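Local structure of putative peptidase (Chlamydophila abortus, 3CE2) at residues 249-252 and 253-257; 483-487 and 488-492; 519-522 and 523-526. The protein is a putative zinc metallopeptidase of the M3B family, probably an oligopeptidase that cleaves short peptides. All coordinates share one frame; numbering follows the deposited sequence.

Contact 1: 249-252 and 253-257; sequences GKIQ and AHVFY
From Gly-249 to Phe-256 the backbone winds as regular α-helix, the carbonyl oxygens of Gly-249, Lys-250, Ile-251 and Gln-252 each accepting a bond from the N-H four residues on. These are interior turns of helix 240-260, so the side chains meet one turn apart along its surface. The bond from His-254 N to Lys-250 O measures 3.0 Å, and the same oxygen lies over the centre of one face of the His-254 imidazole, 3.8 Å above its plane. The Lys-250 chain sets out with CG anti to the backbone N (chi1 -173°), bends at chi2 and passes along the imidazole, bringing CE to 3.3 Å from His-254 NE2; this is a contact of the aliphatic chain. The hydrogen bond between His-254 ND1 and His-483 NE2 helps to hold the ring's rotation. Ile-251 also faces helix 451-487, while Phe-256 and Tyr-257 pack on helix 165-174. The side chains of Gln-252 and Val-255 run side by side in the same direction, with Gln-252 OE1 4.1 Å from Val-255 CB. One turn apart, the branches CG2 of Ile-251 and CG2 of Val-255 approach to 4.5 Å.

Contact 2: 483-487 and 488-492; sequences HHAAE and HGVPL. With ZN (zinc ion), chain B.
A local C-terminal cap joins the last turn of helix 451-487 to the loop leading to helix 494-509: it is a Schellman motif that also carries a zinc site. Helical bonding persists as far as His-488 N, which gives a bond of 3.1 Å to His-484 O. Next comes the signature 6→1 link from Val-490 N to Ala-485 O, weak here at 128°. It encloses the 5→2 pairing of Gly-489 N with Ala-486 O, modelled too short for its length to be trusted, and Gly-489 supplies the positive phi that reverses the chain. The apolar contact usual in this motif is present too, Ala-485 CB meeting Val-490 CB at 4.1 Å. Leu-492 then folds back to place CD2 against the same methyl, and its side chain also touches Ile-251 of helix 240-260. With chi1 at -162°, trans to the main-chain nitrogen, the His-484 ring is carried along the helix toward His-488. The rings meet at 54°, both NE2 atoms directed to one zinc ion. Glu-487 OE2 accepts a bond from Cys-266 N. The zinc ion lies 2.0 Å from His-488 NE2 and 2.2 Å from a water oxygen; its bond to His-484 NE2 is long, 2.6 Å, with His-484 CE1 no farther away.

Contact 3: 519-522 and 523-526; sequences SNIE and WARI
Ile-521 CD1 meets the indole of Trp-523 within two overlapping i to i+3 turns, in which Ala-524 N bonds to Ile-521 O and Arg-525 N to Glu-522 O. They lie in the connection between helices 494-509 and 536-553, where a short 3-10 segment begins at Ser-519. The indole of Trp-523 takes the setting between its backbone N and carbonyl carbon (chi1 62°), which folds it back over the preceding turn. One face thereby receives Ile-521 O, 4.0 Å above the plane, and Ala-524 CB, both offset toward the rim. Asn-520 O lies at the indole edge, near its plane, 3.2 Å from Trp-523 CD1, whereas the ring N-H goes to Ser-498 OG. Ile-521 carries CG1 anti to the backbone N (chi1 -158°), chi2 44° turning CD1 toward the indole, 4.1 Å from Trp-523 CZ2; the same CD1 is 4.3 Å from Ala-524 CB. The charged ends of Glu-522 and Arg-525 do not pair: Glu-522 OE2 and Arg-525 NH1 are 5.1 Å apart, and OE2 is hydrogen-bonded to Tyr-229 OH. Three helices flank these turns: Glu-522 and Trp-523 pack on helix 494-509, Ile-521, Ala-524 and Arg-525 on helix 222-237, and Trp-523 also on Ala-244 and Leu-247 of helix 240-260.

Contacts 1 and 2 touch directly, their centres 10 Å apart. His-254 ND1 and His-483 NE2 are 2.9 Å from each other, and beside this polar link Ile-251 CG2 packs 3.6 Å from Ala-486 CB, so helix 240-260 backs the helix end that holds the zinc of contact 2. Contact 3 stands apart, about 6 Å from contact 2 and about 9 Å from contact 1 between nearest atoms. The zinc ion of His-484 and His-488 is not the one expected to act in catalysis: the zinc held by the HExxH histidines His-402 and His-406 together with Glu-430 is consistent with the catalytic metal of this family.

Contact 1: 249-252 and 253-257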
loop_
_atom_site.group_PDB
_atom_site.type_symbol
_atom_site.label_atom_id
_atom_site.label_comp_id
_atom_site.label_asym_id
_atom_site.label_seq_id
_atom_site.Cartn_x
_atom_site.Cartn_y
_atom_site.Cartn_z
ATOM N N GLY A 249 -22.059 -9.343 8.639
ATOM C CA GLY A 249 -21.369 -9.681 9.884
ATOM C C GLY A 249 -20.128 -8.832 10.134
ATOM O O GLY A 249 -19.970 -8.281 11.209
ATOM N N LYS A 250 -19.235 -8.753 9.151
ATOM C CA LYS A 250 -18.058 -7.900 9.228
ATOM C C LYS A 250 -18.466 -6.453 9.539
ATOM O O LYS A 250 -18.009 -5.849 10.517
ATOM C CB LYS A 250 -17.277 -7.949 7.908
ATOM C CG LYS A 250 -15.935 -7.224 7.921
ATOM C CD LYS A 250 -14.882 -8.002 8.701
ATOM C CE LYS A 250 -13.684 -7.124 9.079
ATOM N NZ LYS A 250 -13.081 -7.610 10.355
ATOM N N ILE A 251 -19.340 -5.892 8.718
ATOM C CA ILE A 251 -19.716 -4.519 8.949
ATOM C C ILE A 251 -20.297 -4.312 10.347
ATOM O O ILE A 251 -20.023 -3.295 10.980
ATOM C CB ILE A 251 -20.716 -4.025 7.933
ATOM C CG1 ILE A 251 -20.194 -4.187 6.499
ATOM C CG2 ILE A 251 -21.137 -2.593 8.262
ATOM C CD1 ILE A 251 -18.773 -3.717 6.218
ATOM N N GLN A 252 -21.106 -5.253 10.828
ATOM C CA GLN A 252 -21.662 -5.137 12.173
ATOM C C GLN A 252 -20.537 -5.247 13.194
ATOM O O GLN A 252 -20.606 -4.676 14.278
ATOM C CB GLN A 252 -22.717 -6.209 12.455
ATOM C CG GLN A 252 -24.135 -5.909 11.936
ATOM C CD GLN A 252 -24.703 -4.541 12.408
ATOM O OE1 GLN A 252 -24.601 -4.149 13.594
ATOM N NE2 GLN A 252 -25.315 -3.824 11.474
ATOM N N ALA A 253 -19.487 -5.977 12.853
ATOM C CA ALA A 253 -18.319 -6.017 13.720
ATOM C C ALA A 253 -17.741 -4.606 13.891
ATOM O O ALA A 253 -17.502 -4.160 15.011
ATOM C CB ALA A 253 -17.284 -6.964 13.174
ATOM N N HIS A 254 -17.546 -3.895 12.785
ATOM C CA HIS A 254 -17.016 -2.549 12.876
ATOM C C HIS A 254 -17.934 -1.663 13.686
ATOM O O HIS A 254 -17.465 -0.870 14.505
ATOM C CB HIS A 254 -16.776 -1.947 11.500
ATOM C CG HIS A 254 -15.776 -2.704 10.700
ATOM N ND1 HIS A 254 -15.774 -2.710 9.324
ATOM C CD2 HIS A 254 -14.771 -3.520 11.086
ATOM C CE1 HIS A 254 -14.794 -3.485 8.896
ATOM N NE2 HIS A 254 -14.171 -3.993 9.946
ATOM N N VAL A 255 -19.238 -1.816 13.486
ATOM C CA VAL A 255 -20.213 -1.033 14.254
ATOM C C VAL A 255 -20.108 -1.324 15.741
ATOM O O VAL A 255 -20.206 -0.429 16.559
ATOM C CB VAL A 255 -21.626 -1.301 13.786
ATOM C CG1 VAL A 255 -22.633 -0.571 14.668
ATOM C CG2 VAL A 255 -21.764 -0.881 12.341
ATOM N N PHE A 256 -19.882 -2.581 16.082
ATOM C CA PHE A 256 -19.739 -2.957 17.473
ATOM C C PHE A 256 -18.544 -2.251 18.087
ATOM O O PHE A 256 -18.670 -1.621 19.130
ATOM C CB PHE A 256 -19.602 -4.472 17.588
ATOM C CG PHE A 256 -18.920 -4.942 18.846
ATOM C CD1 PHE A 256 -19.610 -5.009 20.051
ATOM C CD2 PHE A 256 -17.599 -5.365 18.813
ATOM C CE1 PHE A 256 -19.000 -5.476 21.197
ATOM C CE2 PHE A 256 -16.974 -5.837 19.958
ATOM C CZ PHE A 256 -17.678 -5.881 21.152
ATOM N N TYR A 257 -17.390 -2.351 17.439
ATOM C CA TYR A 257 -16.173 -1.737 17.962
ATOM C C TYR A 257 -16.263 -0.204 17.987
ATOM O O TYR A 257 -15.822 0.433 18.933
ATOM C CB TYR A 257 -14.972 -2.141 17.122
ATOM C CG TYR A 257 -14.345 -3.506 17.406
ATOM C CD1 TYR A 257 -13.811 -3.812 18.663
ATOM C CD2 TYR A 257 -14.217 -4.467 16.387
ATOM C CE1 TYR A 257 -13.192 -5.043 18.905
ATOM C CE2 TYR A 257 -13.602 -5.704 16.622
ATOM C CZ TYR A 257 -13.091 -5.986 17.881
ATOM O OH TYR A 257 -12.475 -7.211 18.122
#

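Contact 2: 483-487 and 488-492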
loop_
_atom_site.group_PDB
_atom_site.type_symbol
_atom_site.label_atom_id
_atom_site.label_comp_id
_atom_site.label_asym_id
_atom_site.label_seq_id
_atom_site.Cartn_x
_atom_site.Cartn_y
_atom_site.Cartn_z
ATOM N N HIS A 483 -21.708 0.915 5.737
ATOM C CA HIS A 483 -21.475 1.132 7.153
ATOM C C HIS A 483 -22.520 2.106 7.658
ATOM O O HIS A 483 -23.085 1.915 8.728
ATOM C CB HIS A 483 -20.105 1.713 7.378
ATOM C CG HIS A 483 -19.023 0.696 7.396
ATOM N ND1 HIS A 483 -18.307 0.358 6.269
ATOM C CD2 HIS A 483 -18.531 -0.064 8.408
ATOM C CE1 HIS A 483 -17.414 -0.566 6.590
ATOM N NE2 HIS A 483 -17.530 -0.840 7.881
ATOM N N HIS A 484 -22.781 3.150 6.877
ATOM C CA HIS A 484 -23.821 4.086 7.235
ATOM C C HIS A 484 -25.118 3.325 7.470
ATOM O O HIS A 484 -25.613 3.269 8.587
ATOM C CB HIS A 484 -23.998 5.147 6.154
ATOM C CG HIS A 484 -24.728 6.362 6.629
ATOM N ND1 HIS A 484 -25.775 6.927 5.930
ATOM C CD2 HIS A 484 -24.571 7.116 7.744
ATOM C CE1 HIS A 484 -26.223 7.981 6.587
ATOM N NE2 HIS A 484 -25.509 8.119 7.691
ATOM N N ALA A 485 -25.655 2.729 6.416
ATOM C CA ALA A 485 -26.844 1.898 6.523
ATOM C C ALA A 485 -26.827 1.024 7.793
ATOM O O ALA A 485 -27.760 1.056 8.606
ATOM C CB ALA A 485 -26.980 1.040 5.288
ATOM N N ALA A 486 -25.768 0.252 7.990
ATOM C CA ALA A 486 -25.723 -0.573 9.188
ATOM C C ALA A 486 -25.894 0.286 10.459
ATOM O O ALA A 486 -26.750 0.013 11.300
ATOM C CB ALA A 486 -24.435 -1.389 9.245
ATOM N N GLU A 487 -25.083 1.329 10.594
ATOM C CA GLU A 487 -25.168 2.203 11.763
ATOM C C GLU A 487 -26.623 2.540 12.109
ATOM O O GLU A 487 -26.988 2.511 13.282
ATOM C CB GLU A 487 -24.356 3.487 11.551
ATOM C CG GLU A 487 -22.872 3.356 11.828
ATOM C CD GLU A 487 -22.049 4.281 10.947
ATOM O OE1 GLU A 487 -22.601 5.295 10.475
ATOM O OE2 GLU A 487 -20.857 3.989 10.708
ATOM N N HIS A 488 -27.440 2.849 11.093
ATOM C CA HIS A 488 -28.877 3.112 11.287
ATOM C C HIS A 488 -29.704 1.845 11.417
ATOM O O HIS A 488 -30.910 1.901 11.192
ATOM C CB HIS A 488 -29.486 3.901 10.118
ATOM C CG HIS A 488 -29.032 5.324 10.028
ATOM N ND1 HIS A 488 -28.374 5.965 11.056
ATOM C CD2 HIS A 488 -29.170 6.241 9.037
ATOM C CE1 HIS A 488 -28.107 7.208 10.695
ATOM N NE2 HIS A 488 -28.579 7.400 9.476
ATOM N N GLY A 489 -29.064 0.709 11.719
ATOM C CA GLY A 489 -29.747 -0.592 11.881
ATOM C C GLY A 489 -30.304 -1.307 10.640
ATOM O O GLY A 489 -30.824 -2.420 10.766
ATOM N N VAL A 490 -30.227 -0.683 9.454
ATOM C CA VAL A 490 -30.631 -1.330 8.197
ATOM C C VAL A 490 -29.803 -2.600 7.986
ATOM O O VAL A 490 -28.576 -2.575 8.149
ATOM C CB VAL A 490 -30.438 -0.397 6.975
ATOM C CG1 VAL A 490 -30.826 -1.091 5.691
ATOM C CG2 VAL A 490 -31.248 0.867 7.132
ATOM N N PRO A 491 -30.461 -3.722 7.622
ATOM C CA PRO A 491 -29.715 -4.976 7.498
ATOM C C PRO A 491 -29.268 -5.172 6.057
ATOM O O PRO A 491 -30.013 -4.889 5.111
ATOM C CB PRO A 491 -30.746 -6.033 7.910
ATOM C CG PRO A 491 -32.112 -5.383 7.599
ATOM C CD PRO A 491 -31.885 -3.912 7.286
ATOM N N LEU A 492 -28.042 -5.633 5.901
ATOM C CA LEU A 492 -27.410 -5.634 4.612
ATOM C C LEU A 492 -27.753 -6.902 3.837
ATOM O O LEU A 492 -26.944 -7.823 3.729
ATOM C CB LEU A 492 -25.893 -5.462 4.776
ATOM C CG LEU A 492 -25.381 -4.199 5.500
ATOM C CD1 LEU A 492 -23.825 -4.124 5.545
ATOM C CD2 LEU A 492 -25.980 -2.889 4.934
HETATM ZN ZN ZN B . -27.844 8.933 8.427
HETATM O O HOH W 1 -26.414 8.608 10.073
#

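Contact 3: 519-522 and 523-526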
loop_
_atom_site.group_PDB
_atom_site.type_symbol
_atom_site.label_atom_id
_atom_site.label_comp_id
_atom_site.label_asym_id
_atom_site.label_seq_id
_atom_site.Cartn_x
_atom_site.Cartn_y
_atom_site.Cartn_z
ATOM N N SER A 519 -23.626 -8.027 -13.286
ATOM C CA SER A 519 -22.503 -7.121 -13.076
ATOM C C SER A 519 -22.480 -6.555 -11.676
ATOM O O SER A 519 -21.420 -6.260 -11.127
ATOM C CB SER A 519 -22.541 -5.988 -14.089
ATOM O OG SER A 519 -22.188 -6.503 -15.351
ATOM N N ASN A 520 -23.654 -6.415 -11.091
ATOM C CA ASN A 520 -23.745 -5.798 -9.798
ATOM C C ASN A 520 -23.477 -6.764 -8.652
ATOM O O ASN A 520 -23.809 -6.460 -7.507
ATOM C CB ASN A 520 -25.131 -5.197 -9.640
ATOM C CG ASN A 520 -26.210 -6.242 -9.643
ATOM O OD1 ASN A 520 -26.182 -7.190 -10.429
ATOM N ND2 ASN A 520 -27.171 -6.083 -8.752
ATOM N N ILE A 521 -22.912 -7.934 -8.953
ATOM C CA ILE A 521 -22.583 -8.903 -7.909
ATOM C C ILE A 521 -21.147 -8.672 -7.445
ATOM O O ILE A 521 -20.704 -9.286 -6.486
ATOM C CB ILE A 521 -22.783 -10.376 -8.396
ATOM C CG1 ILE A 521 -22.965 -11.347 -7.230
ATOM C CG2 ILE A 521 -21.603 -10.844 -9.223
ATOM C CD1 ILE A 521 -23.890 -10.853 -6.148
ATOM N N GLU A 522 -20.432 -7.761 -8.111
ATOM C CA GLU A 522 -19.005 -7.539 -7.830
ATOM C C GLU A 522 -18.694 -7.374 -6.356
ATOM O O GLU A 522 -17.672 -7.859 -5.881
ATOM C CB GLU A 522 -18.428 -6.365 -8.634
ATOM C CG GLU A 522 -17.696 -6.792 -9.915
ATOM C CD GLU A 522 -17.984 -5.871 -11.112
ATOM O OE1 GLU A 522 -17.558 -4.685 -11.063
ATOM O OE2 GLU A 522 -18.630 -6.341 -12.095
ATOM N N TRP A 523 -19.570 -6.707 -5.618
ATOM C CA TRP A 523 -19.299 -6.477 -4.210
ATOM C C TRP A 523 -18.973 -7.773 -3.492
ATOM O O TRP A 523 -18.213 -7.774 -2.523
ATOM C CB TRP A 523 -20.474 -5.807 -3.534
ATOM C CG TRP A 523 -21.701 -6.618 -3.570
ATOM C CD1 TRP A 523 -22.707 -6.509 -4.458
ATOM C CD2 TRP A 523 -22.081 -7.647 -2.648
ATOM N NE1 TRP A 523 -23.696 -7.417 -4.172
ATOM C CE2 TRP A 523 -23.337 -8.128 -3.061
ATOM C CE3 TRP A 523 -21.478 -8.210 -1.513
ATOM C CZ2 TRP A 523 -24.002 -9.160 -2.399
ATOM C CZ3 TRP A 523 -22.148 -9.221 -0.845
ATOM C CH2 TRP A 523 -23.408 -9.683 -1.289
ATOM N N ALA A 524 -19.535 -8.878 -3.977
ATOM C CA ALA A 524 -19.291 -10.186 -3.368
ATOM C C ALA A 524 -17.862 -10.752 -3.543
ATOM O O ALA A 524 -17.413 -11.528 -2.706
ATOM C CB ALA A 524 -20.320 -11.178 -3.825
ATOM N N ARG A 525 -17.154 -10.364 -4.606
ATOM C CA ARG A 525 -15.829 -10.896 -4.864
ATOM C C ARG A 525 -14.718 -10.124 -4.197
ATOM O O ARG A 525 -13.569 -10.519 -4.297
ATOM C CB ARG A 525 -15.534 -11.021 -6.361
ATOM C CG ARG A 525 -16.569 -10.370 -7.262
ATOM C CD ARG A 525 -16.698 -11.003 -8.686
ATOM N NE ARG A 525 -15.417 -11.241 -9.377
ATOM C CZ ARG A 525 -15.244 -11.165 -10.701
ATOM N NH1 ARG A 525 -16.258 -10.828 -11.496
ATOM N NH2 ARG A 525 -14.051 -11.414 -11.237
ATOM N N ILE A 526 -15.047 -9.036 -3.509
ATOM C CA ILE A 526 -14.023 -8.197 -2.906
ATOM C C ILE A 526 -13.710 -8.558 -1.470
ATOM O O ILE A 526 -14.522 -8.291 -0.598
ATOM C CB ILE A 526 -14.477 -6.773 -2.840
ATOM C CG1 ILE A 526 -14.826 -6.259 -4.225
ATOM C CG2 ILE A 526 -13.396 -5.917 -2.201
ATOM C CD1 ILE A 526 -15.600 -4.983 -4.140
#